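DegV family protein (Streptococcus agalactiae, PDB 3LUP) binds a long-chain fatty acid, captured here as elaidic acid, and may play a role in lipid transport or fatty acid metabolism. Local coordinates at residues V202-V207 against A218-E223; K212-L217 against G275-G280. All coordinates share one frame; numbering follows the deposited sequence.

Interaction 1: V202-V207 against A218-E223; sequences VVYEKV and AEIVKE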
loop_
_atom_site.group_PDB
_atom_site.type_symbol
_atom_site.label_atom_id
_atom_site.label_comp_id
_atom_site.label_asym_id
_atom_site.label_seq_id
_atom_site.Cartn_x
_atom_site.Cartn_y
_atom_site.Cartn_z
ATOM N N VAL A 202 11.632 -5.140 5.554
ATOM C CA VAL A 202 12.933 -5.697 5.931
ATOM C C VAL A 202 13.749 -5.878 4.654
ATOM O O VAL A 202 13.203 -5.788 3.543
ATOM C CB VAL A 202 12.834 -7.062 6.735
ATOM C CG1 VAL A 202 11.905 -6.937 7.908
ATOM C CG2 VAL A 202 12.406 -8.217 5.855
ATOM N N VAL A 203 15.053 -6.114 4.805
ATOM C CA VAL A 203 15.895 -6.368 3.651
ATOM C C VAL A 203 15.708 -7.813 3.224
ATOM O O VAL A 203 15.939 -8.743 3.992
ATOM C CB VAL A 203 17.390 -6.075 3.925
ATOM C CG1 VAL A 203 18.212 -6.231 2.650
ATOM C CG2 VAL A 203 17.563 -4.673 4.508
ATOM N N TYR A 204 15.263 -7.995 1.991
ATOM C CA TYR A 204 15.189 -9.325 1.427
ATOM C C TYR A 204 16.589 -9.810 1.042
ATOM O O TYR A 204 17.024 -10.861 1.497
ATOM C CB TYR A 204 14.242 -9.337 0.227
ATOM C CG TYR A 204 14.047 -10.698 -0.391
ATOM C CD1 TYR A 204 13.293 -11.681 0.255
ATOM C CD2 TYR A 204 14.609 -10.999 -1.633
ATOM C CE1 TYR A 204 13.108 -12.936 -0.315
ATOM C CE2 TYR A 204 14.429 -12.247 -2.216
ATOM C CZ TYR A 204 13.679 -13.210 -1.551
ATOM O OH TYR A 204 13.514 -14.442 -2.133
ATOM N N GLU A 205 17.302 -9.018 0.237
ATOM C CA GLU A 205 18.574 -9.453 -0.339
ATOM C C GLU A 205 19.542 -8.271 -0.544
ATOM O O GLU A 205 19.122 -7.198 -0.989
ATOM C CB GLU A 205 18.282 -10.164 -1.668
ATOM C CG GLU A 205 19.359 -11.106 -2.177
ATOM C CD GLU A 205 18.907 -11.917 -3.403
ATOM O OE1 GLU A 205 17.767 -12.453 -3.389
ATOM O OE2 GLU A 205 19.700 -12.026 -4.379
ATOM N N LYS A 206 20.820 -8.465 -0.197
ATOM C CA LYS A 206 21.876 -7.516 -0.570
ATOM C C LYS A 206 22.199 -7.740 -2.045
ATOM O O LYS A 206 22.658 -8.816 -2.429
ATOM C CB LYS A 206 23.146 -7.709 0.275
ATOM C CG LYS A 206 23.107 -7.122 1.698
ATOM C CD LYS A 206 24.410 -7.362 2.479
ATOM C CE LYS A 206 25.267 -6.100 2.596
ATOM N NZ LYS A 206 26.718 -6.351 2.891
ATOM N N VAL A 207 21.918 -6.748 -2.877
ATOM C CA VAL A 207 22.284 -6.804 -4.291
ATOM C C VAL A 207 23.214 -5.632 -4.542
ATOM O O VAL A 207 22.969 -4.527 -4.067
ATOM C CB VAL A 207 21.047 -6.755 -5.232
ATOM C CG1 VAL A 207 21.476 -6.789 -6.688
ATOM C CG2 VAL A 207 20.124 -7.934 -4.948
ATOM N N ALA A 218 12.662 -8.925 -11.225
ATOM C CA ALA A 218 11.979 -9.737 -12.238
ATOM C C ALA A 218 12.036 -11.224 -11.916
ATOM O O ALA A 218 11.038 -11.919 -12.051
ATOM C CB ALA A 218 12.533 -9.481 -13.601
ATOM N N GLU A 219 13.188 -11.715 -11.470
ATOM C CA GLU A 219 13.295 -13.122 -11.083
ATOM C C GLU A 219 12.402 -13.462 -9.891
ATOM O O GLU A 219 11.796 -14.542 -9.846
ATOM C CB GLU A 219 14.743 -13.503 -10.800
ATOM C CG GLU A 219 15.583 -13.662 -12.062
ATOM C CD GLU A 219 17.078 -13.557 -11.794
ATOM O OE1 GLU A 219 17.498 -13.748 -10.626
ATOM O OE2 GLU A 219 17.839 -13.278 -12.753
ATOM N N ILE A 220 12.301 -12.521 -8.954
ATOM C CA ILE A 220 11.517 -12.711 -7.738
ATOM C C ILE A 220 10.033 -12.798 -8.055
ATOM O O ILE A 220 9.330 -13.640 -7.495
ATOM C CB ILE A 220 11.784 -11.599 -6.706
ATOM C CG1 ILE A 220 13.191 -11.745 -6.118
ATOM C CG2 ILE A 220 10.788 -11.682 -5.580
ATOM C CD1 ILE A 220 13.626 -10.612 -5.223
ATOM N N VAL A 221 9.564 -11.938 -8.957
ATOM C CA VAL A 221 8.179 -11.998 -9.453
ATOM C C VAL A 221 7.836 -13.393 -10.001
ATOM O O VAL A 221 6.741 -13.915 -9.764
ATOM C CB VAL A 221 7.921 -10.967 -10.584
ATOM C CG1 VAL A 221 6.532 -11.148 -11.173
ATOM C CG2 VAL A 221 8.081 -9.553 -10.088
ATOM N N LYS A 222 8.789 -13.987 -10.718
ATOM C CA LYS A 222 8.562 -15.254 -11.377
ATOM C C LYS A 222 8.417 -16.356 -10.341
ATOM O O LYS A 222 7.610 -17.289 -10.523
ATOM C CB LYS A 222 9.703 -15.567 -12.343
ATOM C CG LYS A 222 9.362 -16.579 -13.435
ATOM C CD LYS A 222 10.504 -16.700 -14.456
ATOM C CE LYS A 222 10.004 -17.295 -15.805
ATOM N NZ LYS A 222 11.096 -17.500 -16.829
ATOM N N GLU A 223 9.196 -16.236 -9.259
ATOM C CA GLU A 223 9.141 -17.181 -8.145
ATOM C C GLU A 223 7.835 -17.045 -7.400
ATOM O O GLU A 223 7.115 -18.030 -7.188
ATOM C CB GLU A 223 10.274 -16.931 -7.167
ATOM C CG GLU A 223 11.633 -17.342 -7.683
ATOM C CD GLU A 223 12.675 -17.394 -6.571
ATOM O OE1 GLU A 223 12.311 -17.105 -5.394
ATOM O OE2 GLU A 223 13.847 -17.733 -6.881
#
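Beside the touching pair Tyr204 and Ile220, the guanidinium group of Arg216 is gripped by one carboxylate from each segment. Arg216 NE forms a salt bridge with Glu205 OE2, and Arg216 NH1 forms a second with Glu219 OE1. The two acids, Glu205 OE2 and Glu219 OE1, stay 6.8 Å apart with this cation between them. Arg216 lies just before 218-223 on the same helix, so strand and helix are also linked by charge, alongside the apolar contact.

The apolar contact itself is small, burying 104 Å² in all. Ile220 puts its longer branch forward: CG1 is anti to the carbonyl carbon (chi1 -71°) and the chain runs on extended, carrying Ile220 CD1 to 3.5 Å from Tyr204 CE2. The same Ile220 CD1 is 3.7 Å from Tyr204 CD2, so the CD2–CE2 bond of the ring takes the contact, and the two side chains lie alongside, pointing opposite ways. Further out, Tyr204 OH stands 4.4 Å from Glu223 OE1, too far for a hydrogen bond. His194 and Phe161 both pack edge-to-face with the tyrosine ring, and Ile220 also rests on Val192 and Phe279.

A classic beta bulge, with Tyr204 and Glu205 both facing Val192 on the neighbouring strand, is consistent with these two consecutive residues of the outermost strand, 201-205, both starting out toward the helix. The bulge thus sets an aromatic group and an acid side by side. The chemistry implies two kinds of attachment: the apolar contact of Tyr204 with Ile220 joins strand to helix, and the salt bridges of Glu205 and Glu219 with Arg216 lie beside it, where the two carboxylates probably offset the arginine's charge at the more exposed margin.

Interaction 2: K212-L217 against G275-G280; sequences KALKRL and GAVAFG. With ELA (Elaidic acid), chain B.
Leu214 and Val277 meet at about a right angle, whereas the side chain of Leu217, one helical turn further on, runs antiparallel to those of Val277 and Phe279. These four buried side chains join helix 212-217 to strand 277-280, whose axes are almost parallel (6°) and come within 10.3 Å of each other, a layered alpha/beta packing in this DegV-family protein.

Val277 is the shared partner of the two leucines. A single methyl, Val277 CG1, does the touching, at 3.7 Å from Leu214 CD2 and at a looser 4.2 Å from Leu217 CD1. Leu214 leaves the helix at an angle to the strand, and its CD2 branch closes on Val277. Leu217 starts out toward the strand and divides its fork between two residues: while CD1 goes to the valine, Leu217 CD2 lies 3.8 Å from Phe279 CE1 and 3.9 Å from Phe279 CD1. With chi1 at 72°, the phenylalanine holds CG between its backbone N and carbonyl carbon, and the ring lies beside Leu217, where Phe279 CE1 is also 3.6 Å from Leu217 O.

Val277 and Phe279 face the helix, while Ala278 points away from it. Phe279 and Gly280 belong to the fatty-acid pocket: the methyl end of elaidic acid, C18, is 3.4 Å from Phe279 O and 3.8 Å from Gly280 CA. Lacking a side chain, Gly280 leaves its backbone open to the lipid tail.

Strand 277-283 runs inside the mixed sheet, between strands 159-163 and 230-236. Phe161 on the first of these meets the Phe279 ring with nearly parallel planes and also touches Leu217, while helix 240-252 flanks the contact, supplying Gln245 and Leu249 to Leu214, Leu246 to Leu217 and Lys242 to Val277.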
loop_
_atom_site.group_PDB
_atom_site.type_symbol
_atom_site.label_atom_id
_atom_site.label_comp_id
_atom_site.label_asym_id
_atom_site.label_seq_id
_atom_site.Cartn_x
_atom_site.Cartn_y
_atom_site.Cartn_z
ATOM N N LYS A 212 21.583 -5.346 -11.534
ATOM C CA LYS A 212 21.263 -6.652 -10.957
ATOM C C LYS A 212 20.066 -6.553 -10.037
ATOM O O LYS A 212 19.273 -7.478 -9.980
ATOM C CB LYS A 212 22.466 -7.299 -10.246
ATOM N N ALA A 213 19.900 -5.421 -9.363
ATOM C CA ALA A 213 18.727 -5.221 -8.513
ATOM C C ALA A 213 17.435 -5.411 -9.296
ATOM O O ALA A 213 16.559 -6.157 -8.872
ATOM C CB ALA A 213 18.757 -3.855 -7.846
ATOM N N LEU A 214 17.329 -4.740 -10.442
ATOM C CA LEU A 214 16.106 -4.789 -11.230
ATOM C C LEU A 214 15.895 -6.176 -11.802
ATOM O O LEU A 214 14.764 -6.671 -11.808
ATOM C CB LEU A 214 16.116 -3.751 -12.356
ATOM C CG LEU A 214 16.166 -2.284 -11.935
ATOM C CD1 LEU A 214 16.336 -1.369 -13.120
ATOM C CD2 LEU A 214 14.935 -1.915 -11.132
ATOM N N LYS A 215 16.984 -6.790 -12.280
ATOM C CA LYS A 215 16.948 -8.141 -12.828
ATOM C C LYS A 215 16.495 -9.115 -11.752
ATOM O O LYS A 215 15.613 -9.957 -11.984
ATOM C CB LYS A 215 18.318 -8.557 -13.365
ATOM C CG LYS A 215 18.754 -7.853 -14.660
ATOM C CD LYS A 215 19.714 -8.712 -15.487
ATOM C CE LYS A 215 21.150 -8.637 -14.964
ATOM N NZ LYS A 215 21.882 -9.918 -15.210
ATOM N N ARG A 216 17.079 -8.970 -10.565
ATOM C CA ARG A 216 16.664 -9.737 -9.400
ATOM C C ARG A 216 15.168 -9.563 -9.041
ATOM O O ARG A 216 14.511 -10.529 -8.683
ATOM C CB ARG A 216 17.575 -9.419 -8.215
ATOM C CG ARG A 216 17.466 -10.394 -7.064
ATOM C CD ARG A 216 18.181 -11.754 -7.313
ATOM N NE ARG A 216 17.637 -12.737 -6.373
ATOM C CZ ARG A 216 16.615 -13.555 -6.633
ATOM N NH1 ARG A 216 16.035 -13.557 -7.830
ATOM N NH2 ARG A 216 16.174 -14.389 -5.699
ATOM N N LEU A 217 14.626 -8.351 -9.153
ATOM C CA LEU A 217 13.183 -8.140 -8.968
ATOM C C LEU A 217 12.320 -8.975 -9.935
ATOM O O LEU A 217 11.369 -9.650 -9.511
ATOM C CB LEU A 217 12.821 -6.657 -9.111
ATOM C CG LEU A 217 13.123 -5.676 -7.973
ATOM C CD1 LEU A 217 12.770 -4.290 -8.444
ATOM C CD2 LEU A 217 12.375 -6.018 -6.667
ATOM N N GLY A 275 12.800 8.407 -6.873
ATOM C CA GLY A 275 13.593 7.406 -7.569
ATOM C C GLY A 275 13.342 5.959 -7.149
ATOM O O GLY A 275 14.056 5.063 -7.614
ATOM N N ALA A 276 12.356 5.711 -6.273
ATOM C CA ALA A 276 12.050 4.342 -5.838
ATOM C C ALA A 276 11.288 3.549 -6.906
ATOM O O ALA A 276 10.542 4.135 -7.696
ATOM C CB ALA A 276 11.278 4.358 -4.566
ATOM N N VAL A 277 11.504 2.227 -6.938
ATOM C CA VAL A 277 10.734 1.294 -7.787
ATOM C C VAL A 277 10.376 0.055 -6.964
ATOM O O VAL A 277 11.152 -0.385 -6.105
ATOM C CB VAL A 277 11.483 0.911 -9.116
ATOM C CG1 VAL A 277 12.516 -0.163 -8.875
ATOM C CG2 VAL A 277 10.511 0.442 -10.188
ATOM N N ALA A 278 9.186 -0.486 -7.210
ATOM C CA ALA A 278 8.658 -1.604 -6.430
ATOM C C ALA A 278 7.774 -2.458 -7.303
ATOM O O ALA A 278 7.371 -2.038 -8.386
ATOM C CB ALA A 278 7.859 -1.098 -5.257
ATOM N N PHE A 279 7.468 -3.661 -6.843
ATOM C CA PHE A 279 6.322 -4.358 -7.396
ATOM C C PHE A 279 5.414 -4.834 -6.265
ATOM O O PHE A 279 5.851 -4.977 -5.118
ATOM C CB PHE A 279 6.717 -5.503 -8.352
ATOM C CG PHE A 279 7.297 -6.714 -7.668
ATOM C CD1 PHE A 279 8.674 -6.927 -7.661
ATOM C CD2 PHE A 279 6.477 -7.642 -7.060
ATOM C CE1 PHE A 279 9.231 -8.044 -7.041
ATOM C CE2 PHE A 279 7.011 -8.761 -6.437
ATOM C CZ PHE A 279 8.399 -8.967 -6.425
ATOM N N GLY A 280 4.146 -5.060 -6.598
ATOM C CA GLY A 280 3.222 -5.715 -5.690
ATOM C C GLY A 280 2.394 -6.700 -6.484
ATOM O O GLY A 280 1.983 -6.386 -7.616
HETATM C CA ELA B . 2.169 7.004 10.576
HETATM C C ELA B . 2.815 7.860 11.671
HETATM O O ELA B . 3.862 8.547 11.481
HETATM C C3 ELA B . 1.666 7.805 9.378
HETATM C C4 ELA B . 0.772 6.955 8.482
HETATM C C5 ELA B . 1.275 6.894 7.025
HETATM C C6 ELA B . 2.333 5.798 6.838
HETATM C C7 ELA B . 3.178 5.854 5.571
HETATM C C8 ELA B . 4.217 4.726 5.587
HETATM C C9 ELA B . 4.459 4.165 4.192
HETATM C C10 ELA B . 5.596 3.260 3.896
HETATM C C11 ELA B . 6.134 3.174 2.482
HETATM C C12 ELA B . 6.302 1.738 2.002
HETATM C C13 ELA B . 5.319 1.347 0.912
HETATM C C14 ELA B . 5.878 0.314 -0.057
HETATM C C15 ELA B . 4.865 0.046 -1.180
HETATM C C16 ELA B . 5.183 -1.194 -2.019
HETATM C C17 ELA B . 4.081 -2.240 -1.894
HETATM C C18 ELA B . 3.817 -2.970 -3.205
HETATM O OXT ELA B . 2.298 7.867 12.812
#

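Interactions 1 and 2 draw on consecutive parts of helix 210-224 and lie with their centres 8 Å apart. Along the chain their segments alternate: 202-207, 212-217, 218-223 and then 275-280. The helix is thereby fastened to two strands of one mixed sheet, the outermost strand 201-205 and the interior strand 277-283. The contacts also touch each other, since Val221 CG2 packs 3.6 Å from Phe279 CE1 and the salt bridge of Glu205 with Arg216 spans both. For the protein, this means that one helix packs on the sheet from strand 201-205 to strand 277-283, and that the strand meeting the lipid tail is backed by apolar side chains of that helix.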